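PDB 3DOH: esterase from Thermotoga maritima, which probably hydrolyses carboxylic esters, as a thermostable enzyme that joins an immunoglobulin-like domain to an alpha/beta-hydrolase domain. Local coordinates for residues 112-117 against 126-131; 26-31 against 78-83; 311-316 against 341-346. All blocks are in the same frame, centred on the assembly; numbering follows the deposited sequence.

Contact 1 (112-117 against 126-131)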
loop_
_atom_site.group_PDB
_atom_site.type_symbol
_atom_site.label_atom_id
_atom_site.label_comp_id
_atom_site.label_asym_id
_atom_site.label_seq_id
_atom_site.Cartn_x
_atom_site.Cartn_y
_atom_site.Cartn_z
ATOM N N VAL A 112 -22.813 16.978 16.107
ATOM C CA VAL A 112 -21.621 17.705 15.868
ATOM C C VAL A 112 -20.982 18.004 17.192
ATOM O O VAL A 112 -21.688 18.285 18.175
ATOM C CB VAL A 112 -21.952 19.043 15.218
ATOM C CG1 VAL A 112 -20.681 19.914 15.016
ATOM C CG2 VAL A 112 -22.642 18.815 13.916
ATOM N N SER A 113 -19.646 17.985 17.218
ATOM C CA SER A 113 -18.924 18.394 18.401
ATOM C C SER A 113 -17.718 19.281 18.202
ATOM O O SER A 113 -16.891 19.066 17.316
ATOM C CB SER A 113 -18.458 17.182 19.159
ATOM O OG SER A 113 -19.479 16.782 20.014
ATOM N N GLN A 114 -17.609 20.256 19.089
ATOM C CA GLN A 114 -16.343 20.872 19.350
ATOM C C GLN A 114 -15.739 20.154 20.506
ATOM O O GLN A 114 -16.307 20.158 21.563
ATOM C CB GLN A 114 -16.528 22.316 19.725
ATOM C CG GLN A 114 -15.228 23.004 19.853
ATOM C CD GLN A 114 -15.373 24.167 20.733
ATOM O OE1 GLN A 114 -16.281 24.964 20.538
ATOM N NE2 GLN A 114 -14.505 24.278 21.738
ATOM N N LEU A 115 -14.574 19.563 20.313
ATOM C CA LEU A 115 -14.053 18.585 21.248
ATOM C C LEU A 115 -13.127 19.152 22.306
ATOM O O LEU A 115 -12.996 18.593 23.396
ATOM C CB LEU A 115 -13.304 17.514 20.482
ATOM C CG LEU A 115 -14.163 16.722 19.524
ATOM C CD1 LEU A 115 -13.312 15.902 18.531
ATOM C CD2 LEU A 115 -15.073 15.842 20.326
ATOM N N VAL A 116 -12.455 20.234 21.951
ATOM C CA VAL A 116 -11.452 20.836 22.776
ATOM C C VAL A 116 -11.841 22.289 22.872
ATOM O O VAL A 116 -12.615 22.785 22.022
ATOM C CB VAL A 116 -10.084 20.762 22.109
ATOM C CG1 VAL A 116 -9.591 19.328 22.074
ATOM C CG2 VAL A 116 -10.108 21.407 20.715
ATOM N N PRO A 117 -11.309 23.001 23.879
ATOM C CA PRO A 117 -11.656 24.407 23.953
ATOM C C PRO A 117 -11.112 25.091 22.708
ATOM O O PRO A 117 -10.270 24.513 22.040
ATOM C CB PRO A 117 -10.932 24.869 25.225
ATOM C CG PRO A 117 -10.711 23.614 26.020
ATOM C CD PRO A 117 -10.402 22.606 24.968
ATOM N N VAL A 126 -13.813 29.314 24.289
ATOM C CA VAL A 126 -15.149 28.689 24.173
ATOM C C VAL A 126 -15.012 27.207 24.535
ATOM O O VAL A 126 -14.130 26.521 24.035
ATOM C CB VAL A 126 -15.800 28.851 22.772
ATOM C CG1 VAL A 126 -17.271 28.410 22.816
ATOM C CG2 VAL A 126 -15.694 30.295 22.271
ATOM N N GLU A 127 -15.849 26.734 25.442
ATOM C CA GLU A 127 -15.722 25.372 25.934
ATOM C C GLU A 127 -16.371 24.367 24.966
ATOM O O GLU A 127 -17.284 24.723 24.209
ATOM C CB GLU A 127 -16.277 25.250 27.372
ATOM C CG GLU A 127 -15.458 26.019 28.458
ATOM C CD GLU A 127 -14.045 25.435 28.726
ATOM O OE1 GLU A 127 -13.940 24.223 28.999
ATOM O OE2 GLU A 127 -13.033 26.185 28.672
ATOM N N PRO A 128 -15.861 23.121 24.949
ATOM C CA PRO A 128 -16.485 22.012 24.215
ATOM C C PRO A 128 -18.035 21.934 24.327
ATOM O O PRO A 128 -18.608 22.213 25.390
ATOM C CB PRO A 128 -15.851 20.794 24.861
ATOM C CG PRO A 128 -14.505 21.249 25.275
ATOM C CD PRO A 128 -14.608 22.707 25.605
ATOM N N PHE A 129 -18.697 21.581 23.225
ATOM C CA PHE A 129 -20.150 21.357 23.211
ATOM C C PHE A 129 -20.470 20.221 22.256
ATOM O O PHE A 129 -19.665 19.874 21.403
ATOM C CB PHE A 129 -20.929 22.632 22.795
ATOM C CG PHE A 129 -20.979 22.857 21.299
ATOM C CD1 PHE A 129 -21.965 22.216 20.505
ATOM C CD2 PHE A 129 -20.027 23.664 20.672
ATOM C CE1 PHE A 129 -22.001 22.403 19.144
ATOM C CE2 PHE A 129 -20.042 23.835 19.314
ATOM C CZ PHE A 129 -21.034 23.219 18.548
ATOM N N THR A 130 -21.662 19.664 22.382
ATOM C CA THR A 130 -22.126 18.619 21.486
ATOM C C THR A 130 -23.574 18.899 21.232
ATOM O O THR A 130 -24.254 19.413 22.099
ATOM C CB THR A 130 -22.001 17.255 22.114
ATOM O OG1 THR A 130 -20.657 17.082 22.548
ATOM C CG2 THR A 130 -22.338 16.162 21.115
ATOM N N SER A 131 -24.048 18.559 20.037
ATOM C CA SER A 131 -25.344 19.032 19.562
ATOM C C SER A 131 -25.801 18.267 18.323
ATOM O O SER A 131 -25.005 17.979 17.430
ATOM C CB SER A 131 -25.290 20.532 19.263
ATOM O OG SER A 131 -26.542 21.005 18.797
HETATM O O HOH W 1 -18.141 18.253 22.990
#
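S113 and T130 face each other as a non-hydrogen-bonded pair in an antiparallel beta-hairpin of the immunoglobulin-like domain, with the hydrogen-bonded pairs V112-S131 and Q114-F129 on either side. In the backbone ladder V112 N donates to S131 O over 2.7 Å and receives a weak return bond, S131 N to V112 O, while Q114 and F129 exchange N-H...O bonds both ways. The hydroxyls add a lateral tie: S113 OG and T130 OG1 hydrogen-bond at 2.8 Å, and a water joins T130 OG1 to Q114 O. The amide of Q114, the last strand residue, reaches the loop before the partner strand. Extended, with CG anti to the backbone N (chi1 -174°), Q114 sends NE2 to V126 O at 3.2 Å; the acceptor lies in the amide plane, but the donor stands above the carbonyl plane. Its OE1 is bound by Y29 OH. A leucine in place of Q114 would probably leave V126 O and Y29 OH without these mates. Among the apolar contacts, Q114 CB lies 3.9 Å from F129 CE2, the amide set at 90° to the ring. L115 packs on L115 of a second subunit. At the loop end, P117 CG meets P128 CD at 4.0 Å.

Contact 2 (26-31 against 78-83)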
loop_
_atom_site.group_PDB
_atom_site.type_symbol
_atom_site.label_atom_id
_atom_site.label_comp_id
_atom_site.label_asym_id
_atom_site.label_seq_id
_atom_site.Cartn_x
_atom_site.Cartn_y
_atom_site.Cartn_z
ATOM N N VAL A 26 -21.958 24.386 9.478
ATOM C CA VAL A 26 -21.624 25.729 9.970
ATOM C C VAL A 26 -22.158 25.972 11.387
ATOM O O VAL A 26 -23.361 25.839 11.653
ATOM C CB VAL A 26 -22.177 26.829 9.032
ATOM C CG1 VAL A 26 -22.042 28.187 9.655
ATOM C CG2 VAL A 26 -21.456 26.813 7.685
ATOM N N ILE A 27 -21.265 26.350 12.291
ATOM C CA ILE A 27 -21.646 26.610 13.676
ATOM C C ILE A 27 -21.619 28.112 13.912
ATOM O O ILE A 27 -20.626 28.749 13.610
ATOM C CB ILE A 27 -20.680 25.922 14.681
ATOM C CG1 ILE A 27 -20.467 24.429 14.305
ATOM C CG2 ILE A 27 -21.167 26.181 16.129
ATOM C CD1 ILE A 27 -19.210 23.777 14.819
ATOM N N GLU A 28 -22.718 28.672 14.417
ATOM C CA GLU A 28 -22.746 30.096 14.795
ATOM C C GLU A 28 -22.452 30.203 16.278
ATOM O O GLU A 28 -23.284 29.825 17.118
ATOM C CB GLU A 28 -24.081 30.792 14.463
ATOM C CG GLU A 28 -24.096 32.276 14.892
ATOM C CD GLU A 28 -25.269 33.109 14.326
ATOM O OE1 GLU A 28 -26.439 32.667 14.306
ATOM O OE2 GLU A 28 -25.000 34.249 13.902
ATOM N N TYR A 29 -21.262 30.706 16.579
ATOM C CA TYR A 29 -20.820 30.924 17.940
ATOM C C TYR A 29 -21.341 32.241 18.535
ATOM O O TYR A 29 -21.639 33.175 17.785
ATOM C CB TYR A 29 -19.296 30.874 17.961
ATOM C CG TYR A 29 -18.779 29.446 18.005
ATOM C CD1 TYR A 29 -18.731 28.740 19.214
ATOM C CD2 TYR A 29 -18.356 28.791 16.843
ATOM C CE1 TYR A 29 -18.258 27.431 19.266
ATOM C CE2 TYR A 29 -17.873 27.486 16.881
ATOM C CZ TYR A 29 -17.828 26.806 18.092
ATOM O OH TYR A 29 -17.366 25.499 18.149
ATOM N N PRO A 30 -21.465 32.319 19.893
ATOM C CA PRO A 30 -21.932 33.577 20.521
ATOM C C PRO A 30 -20.993 34.798 20.287
ATOM O O PRO A 30 -21.484 35.907 20.135
ATOM C CB PRO A 30 -22.082 33.202 22.019
ATOM C CG PRO A 30 -22.102 31.706 22.073
ATOM C CD PRO A 30 -21.218 31.280 20.925
ATOM N N VAL A 31 -19.675 34.589 20.254
ATOM C CA VAL A 31 -18.756 35.606 19.715
ATOM C C VAL A 31 -18.130 35.214 18.396
ATOM O O VAL A 31 -18.421 34.146 17.821
ATOM C CB VAL A 31 -17.577 35.930 20.624
ATOM C CG1 VAL A 31 -17.595 37.439 21.026
ATOM C CG2 VAL A 31 -17.491 34.941 21.806
ATOM N N GLY A 78 -14.783 35.131 12.471
ATOM C CA GLY A 78 -16.148 35.612 12.683
ATOM C C GLY A 78 -16.959 34.712 13.587
ATOM O O GLY A 78 -16.435 33.786 14.185
ATOM N N LYS A 79 -18.254 34.973 13.681
ATOM C CA LYS A 79 -19.103 34.125 14.504
ATOM C C LYS A 79 -19.418 32.788 13.824
ATOM O O LYS A 79 -19.884 31.842 14.474
ATOM C CB LYS A 79 -20.377 34.871 14.952
ATOM C CG LYS A 79 -21.281 35.343 13.822
ATOM C CD LYS A 79 -21.713 36.798 14.015
ATOM C CE LYS A 79 -22.999 36.900 14.831
ATOM N NZ LYS A 79 -23.982 37.882 14.217
ATOM N N TYR A 80 -19.159 32.678 12.531
ATOM C CA TYR A 80 -19.450 31.413 11.873
ATOM C C TYR A 80 -18.208 30.558 11.707
ATOM O O TYR A 80 -17.175 31.021 11.195
ATOM C CB TYR A 80 -20.106 31.641 10.522
ATOM C CG TYR A 80 -21.421 32.337 10.601
ATOM C CD1 TYR A 80 -22.567 31.627 10.916
ATOM C CD2 TYR A 80 -21.527 33.709 10.366
ATOM C CE1 TYR A 80 -23.800 32.245 10.989
ATOM C CE2 TYR A 80 -22.775 34.356 10.450
ATOM C CZ TYR A 80 -23.908 33.597 10.758
ATOM O OH TYR A 80 -25.146 34.162 10.861
ATOM N N VAL A 81 -18.305 29.311 12.141
ATOM C CA VAL A 81 -17.252 28.352 11.897
ATOM C C VAL A 81 -17.767 27.285 10.922
ATOM O O VAL A 81 -18.802 26.624 11.151
ATOM C CB VAL A 81 -16.697 27.762 13.222
ATOM C CG1 VAL A 81 -15.888 26.477 12.982
ATOM C CG2 VAL A 81 -15.866 28.818 13.946
ATOM N N VAL A 82 -17.026 27.171 9.822
ATOM C CA VAL A 82 -17.293 26.237 8.770
ATOM C C VAL A 82 -16.420 25.012 8.904
ATOM O O VAL A 82 -15.198 25.101 9.000
ATOM C CB VAL A 82 -17.029 26.857 7.385
ATOM C CG1 VAL A 82 -17.111 25.766 6.248
ATOM C CG2 VAL A 82 -18.023 27.960 7.113
ATOM N N LEU A 83 -17.075 23.865 8.879
ATOM C CA LEU A 83 -16.408 22.588 8.863
ATOM C C LEU A 83 -16.755 21.988 7.528
ATOM O O LEU A 83 -17.905 21.633 7.300
ATOM C CB LEU A 83 -17.007 21.686 9.946
ATOM C CG LEU A 83 -16.986 22.149 11.403
ATOM C CD1 LEU A 83 -17.626 21.089 12.228
ATOM C CD2 LEU A 83 -15.561 22.427 11.870
#
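E28 and Y80 are brought alongside each other by their first torsions: CG of E28 is anti to the backbone N (chi1 179°), whereas CG of Y80 lies anti to the carbonyl carbon (chi1 -62°). With these torsions the two side chains lie side by side, the carboxylate tilted only 22° from the phenol ring, and E28 OE2 ends 3.0 Å from Y80 OH. K79 folds in from the corner of the chain, its bent side chain placing CE 3.4 Å from E28 OE2; NZ completes a long salt bridge of 3.8 Å to the same oxygen. Further along the E28 face V26 uses its two methyl groups separately, CG1 against Y80 CD1 at 3.7 Å and CG2 against V82 CG2. The other face is built from I27, Y29, V81 and L83. V81 CG2 touches Y29 CE2 at 3.8 Å, with V81 CB at the ring edge, while I27 CG2 lies over one face of that ring, toward the rim, and I27 CD1 meets L83 CD1. Y29 OH turns to Q114 OE1. Between the faces, the antiparallel strands of this immunoglobulin-like domain are joined by I27 N to V81 O (2.7 Å), V81 N to I27 O and Y29 N to K79 O. F43, V45 and V61 of neighbouring strands pack against the I27-L83 face. That side is thus largely apolar, whereas the other mixes V26 and V82 with E28 and Y80; the long ion pair to K79 probably gives only modest electrostatic support to the carboxylate.

Contact 3 (311-316 against 341-346)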
loop_
_atom_site.group_PDB
_atom_site.type_symbol
_atom_site.label_atom_id
_atom_site.label_comp_id
_atom_site.label_asym_id
_atom_site.label_seq_id
_atom_site.Cartn_x
_atom_site.Cartn_y
_atom_site.Cartn_z
ATOM N N ILE A 311 -31.406 19.727 -31.283
ATOM C CA ILE A 311 -31.534 18.678 -30.287
ATOM C C ILE A 311 -30.168 18.062 -30.070
ATOM O O ILE A 311 -29.510 17.686 -31.019
ATOM C CB ILE A 311 -32.530 17.558 -30.791
ATOM C CG1 ILE A 311 -33.953 18.136 -30.908
ATOM C CG2 ILE A 311 -32.488 16.320 -29.883
ATOM C CD1 ILE A 311 -35.009 17.200 -31.480
ATOM N N TRP A 312 -29.734 17.924 -28.822
ATOM C CA TRP A 312 -28.468 17.251 -28.563
ATOM C C TRP A 312 -28.778 16.089 -27.629
ATOM O O TRP A 312 -29.077 16.271 -26.449
ATOM C CB TRP A 312 -27.441 18.222 -27.994
ATOM C CG TRP A 312 -26.069 17.664 -27.863
ATOM C CD1 TRP A 312 -25.722 16.352 -27.828
ATOM C CD2 TRP A 312 -24.848 18.403 -27.687
ATOM N NE1 TRP A 312 -24.362 16.219 -27.668
ATOM C CE2 TRP A 312 -23.802 17.464 -27.582
ATOM C CE3 TRP A 312 -24.537 19.768 -27.619
ATOM C CZ2 TRP A 312 -22.462 17.842 -27.415
ATOM C CZ3 TRP A 312 -23.200 20.151 -27.449
ATOM C CH2 TRP A 312 -22.186 19.192 -27.345
ATOM N N VAL A 313 -28.748 14.891 -28.199
ATOM C CA VAL A 313 -29.033 13.655 -27.494
ATOM C C VAL A 313 -27.773 13.102 -26.780
ATOM O O VAL A 313 -26.654 13.216 -27.282
ATOM C CB VAL A 313 -29.528 12.627 -28.513
ATOM C CG1 VAL A 313 -29.993 11.334 -27.835
ATOM C CG2 VAL A 313 -30.643 13.211 -29.346
ATOM N N PHE A 314 -27.963 12.508 -25.607
ATOM C CA PHE A 314 -26.888 11.904 -24.828
ATOM C C PHE A 314 -27.407 10.530 -24.348
ATOM O O PHE A 314 -28.608 10.399 -23.998
ATOM C CB PHE A 314 -26.522 12.784 -23.606
ATOM C CG PHE A 314 -25.863 14.100 -23.950
ATOM C CD1 PHE A 314 -26.624 15.208 -24.336
ATOM C CD2 PHE A 314 -24.471 14.243 -23.893
ATOM C CE1 PHE A 314 -25.985 16.449 -24.661
ATOM C CE2 PHE A 314 -23.840 15.487 -24.219
ATOM C CZ PHE A 314 -24.592 16.575 -24.598
ATOM N N HIS A 315 -26.527 9.516 -24.327
ATOM C CA HIS A 315 -26.863 8.167 -23.871
ATOM C C HIS A 315 -25.527 7.449 -23.667
ATOM O O HIS A 315 -24.534 7.805 -24.283
ATOM C CB HIS A 315 -27.656 7.444 -24.964
ATOM C CG HIS A 315 -28.669 6.467 -24.449
ATOM N ND1 HIS A 315 -28.350 5.438 -23.586
ATOM C CD2 HIS A 315 -29.989 6.335 -24.718
ATOM C CE1 HIS A 315 -29.435 4.737 -23.325
ATOM N NE2 HIS A 315 -30.437 5.250 -24.014
ATOM N N ALA A 316 -25.473 6.438 -22.814
ATOM C CA ALA A 316 -24.241 5.661 -22.704
ATOM C C ALA A 316 -24.494 4.352 -23.389
ATOM O O ALA A 316 -25.561 3.735 -23.191
ATOM C CB ALA A 316 -23.856 5.432 -21.271
ATOM N N VAL A 341 -29.433 18.003 -35.316
ATOM C CA VAL A 341 -29.263 17.047 -34.219
ATOM C C VAL A 341 -27.787 16.812 -33.934
ATOM O O VAL A 341 -27.039 16.553 -34.864
ATOM C CB VAL A 341 -29.936 15.677 -34.532
ATOM C CG1 VAL A 341 -29.255 14.978 -35.701
ATOM C CG2 VAL A 341 -29.942 14.781 -33.312
ATOM N N ARG A 342 -27.377 16.903 -32.660
ATOM C CA ARG A 342 -26.090 16.377 -32.165
ATOM C C ARG A 342 -26.292 15.157 -31.259
ATOM O O ARG A 342 -27.378 14.922 -30.695
ATOM C CB ARG A 342 -25.314 17.408 -31.366
ATOM C CG ARG A 342 -24.959 18.676 -32.094
ATOM C CD ARG A 342 -24.229 19.612 -31.149
ATOM N NE ARG A 342 -23.753 20.742 -31.916
ATOM C CZ ARG A 342 -22.735 21.538 -31.571
ATOM N NH1 ARG A 342 -22.054 21.343 -30.433
ATOM N NH2 ARG A 342 -22.405 22.544 -32.392
ATOM N N TYR A 343 -25.211 14.394 -31.117
ATOM C CA TYR A 343 -25.227 13.124 -30.439
ATOM C C TYR A 343 -23.844 12.771 -29.964
ATOM O O TYR A 343 -22.922 12.565 -30.771
ATOM C CB TYR A 343 -25.737 12.005 -31.355
ATOM C CG TYR A 343 -25.940 10.699 -30.648
ATOM C CD1 TYR A 343 -26.693 10.621 -29.463
ATOM C CD2 TYR A 343 -25.405 9.543 -31.164
ATOM C CE1 TYR A 343 -26.862 9.403 -28.805
ATOM C CE2 TYR A 343 -25.580 8.325 -30.543
ATOM C CZ TYR A 343 -26.299 8.234 -29.373
ATOM O OH TYR A 343 -26.441 6.967 -28.768
ATOM N N THR A 344 -23.737 12.720 -28.638
ATOM C CA THR A 344 -22.609 12.232 -27.909
ATOM C C THR A 344 -23.085 10.929 -27.269
ATOM O O THR A 344 -24.025 10.955 -26.478
ATOM C CB THR A 344 -22.289 13.236 -26.803
ATOM O OG1 THR A 344 -22.066 14.512 -27.398
ATOM C CG2 THR A 344 -21.057 12.825 -26.020
ATOM N N GLU A 345 -22.459 9.802 -27.616
ATOM C CA GLU A 345 -22.750 8.516 -26.984
ATOM C C GLU A 345 -21.532 8.029 -26.249
ATOM O O GLU A 345 -20.550 7.593 -26.875
ATOM C CB GLU A 345 -23.148 7.477 -28.001
ATOM C CG GLU A 345 -23.522 6.128 -27.409
ATOM C CD GLU A 345 -23.753 5.053 -28.483
ATOM O OE1 GLU A 345 -24.591 5.255 -29.393
ATOM O OE2 GLU A 345 -23.080 3.999 -28.433
ATOM N N TYR A 346 -21.606 8.102 -24.926
ATOM C CA TYR A 346 -20.565 7.618 -24.038
ATOM C C TYR A 346 -20.200 6.134 -24.259
ATOM O O TYR A 346 -21.041 5.245 -24.067
ATOM C CB TYR A 346 -20.972 7.862 -22.564
ATOM C CG TYR A 346 -21.249 9.315 -22.235
ATOM C CD1 TYR A 346 -20.204 10.239 -22.190
ATOM C CD2 TYR A 346 -22.549 9.765 -21.975
ATOM C CE1 TYR A 346 -20.424 11.587 -21.906
ATOM C CE2 TYR A 346 -22.799 11.118 -21.677
ATOM C CZ TYR A 346 -21.714 12.022 -21.646
ATOM O OH TYR A 346 -21.900 13.351 -21.373
#
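W312 and T344 meet through a hydrogen bond, the indole NE1 donating to T344 OG1 at 2.9 Å with the oxygen exactly in the ring plane. R342 lies across one face of the same indole: its CB makes a CH-pi contact 3.7 Å from the centroid of the five-membered ring, CD follows over the rim, and NH1 reaches W312 CZ3 at 3.4 Å with the guanidinium turned 57° from the ring. F314 CZ takes the opposite indole face, and F314 CE2 also rests on T344 CB at 3.8 Å. On the reverse side of the sheet V313 CB packs against Y343 CD1 at 3.6 Å. The parallel backbone sets this register, R342 N bonding to I311 O, V313 N to R342 O and T344 N to V313 O, with a weak bond from Y346 N to H315 O. These two strands belong to a beta-alpha-beta unit of the alpha/beta-hydrolase domain, in which helix 325-336 links them and covers V313, H315 and Y343. In the next shell W374 of helix 369-376 meets W312 edge-to-face, and H315 adjoins what is probably the Ser-His-Asp triad. R207 of a third subunit donates to E345 O. Y343 OH donates to E345 OE1 at 2.6 Å, on the anti side of the carboxylate, and E345 OE2 forms a salt bridge with R328. With a phenol and an arginine both bound to it, this buried carboxylate is likely to remain ionised.

Contacts 1 and 2 lie in the same immunoglobulin-like domain, their centres 12 Å apart, where F129 and V126 of one pack on I27 and Y29 of the other. Contact 3 belongs to the alpha/beta-hydrolase domain, its centre 46 Å from that of contact 2 and 51 Å from that of contact 1. Contacts 2 and 3 are buried for the most part, contact 1 only partly; contacts 1 and 3 each also meet another subunit, contact 2 none in the assembly. Contact 1 adds hydroxyls, a water and a side-chain amide to its backbone ladder, contact 2 sets a largely apolar face against one where a carboxylate lies beside valines and a tyrosine, and contact 3 pairs parallel strands whose two faces are covered by helices.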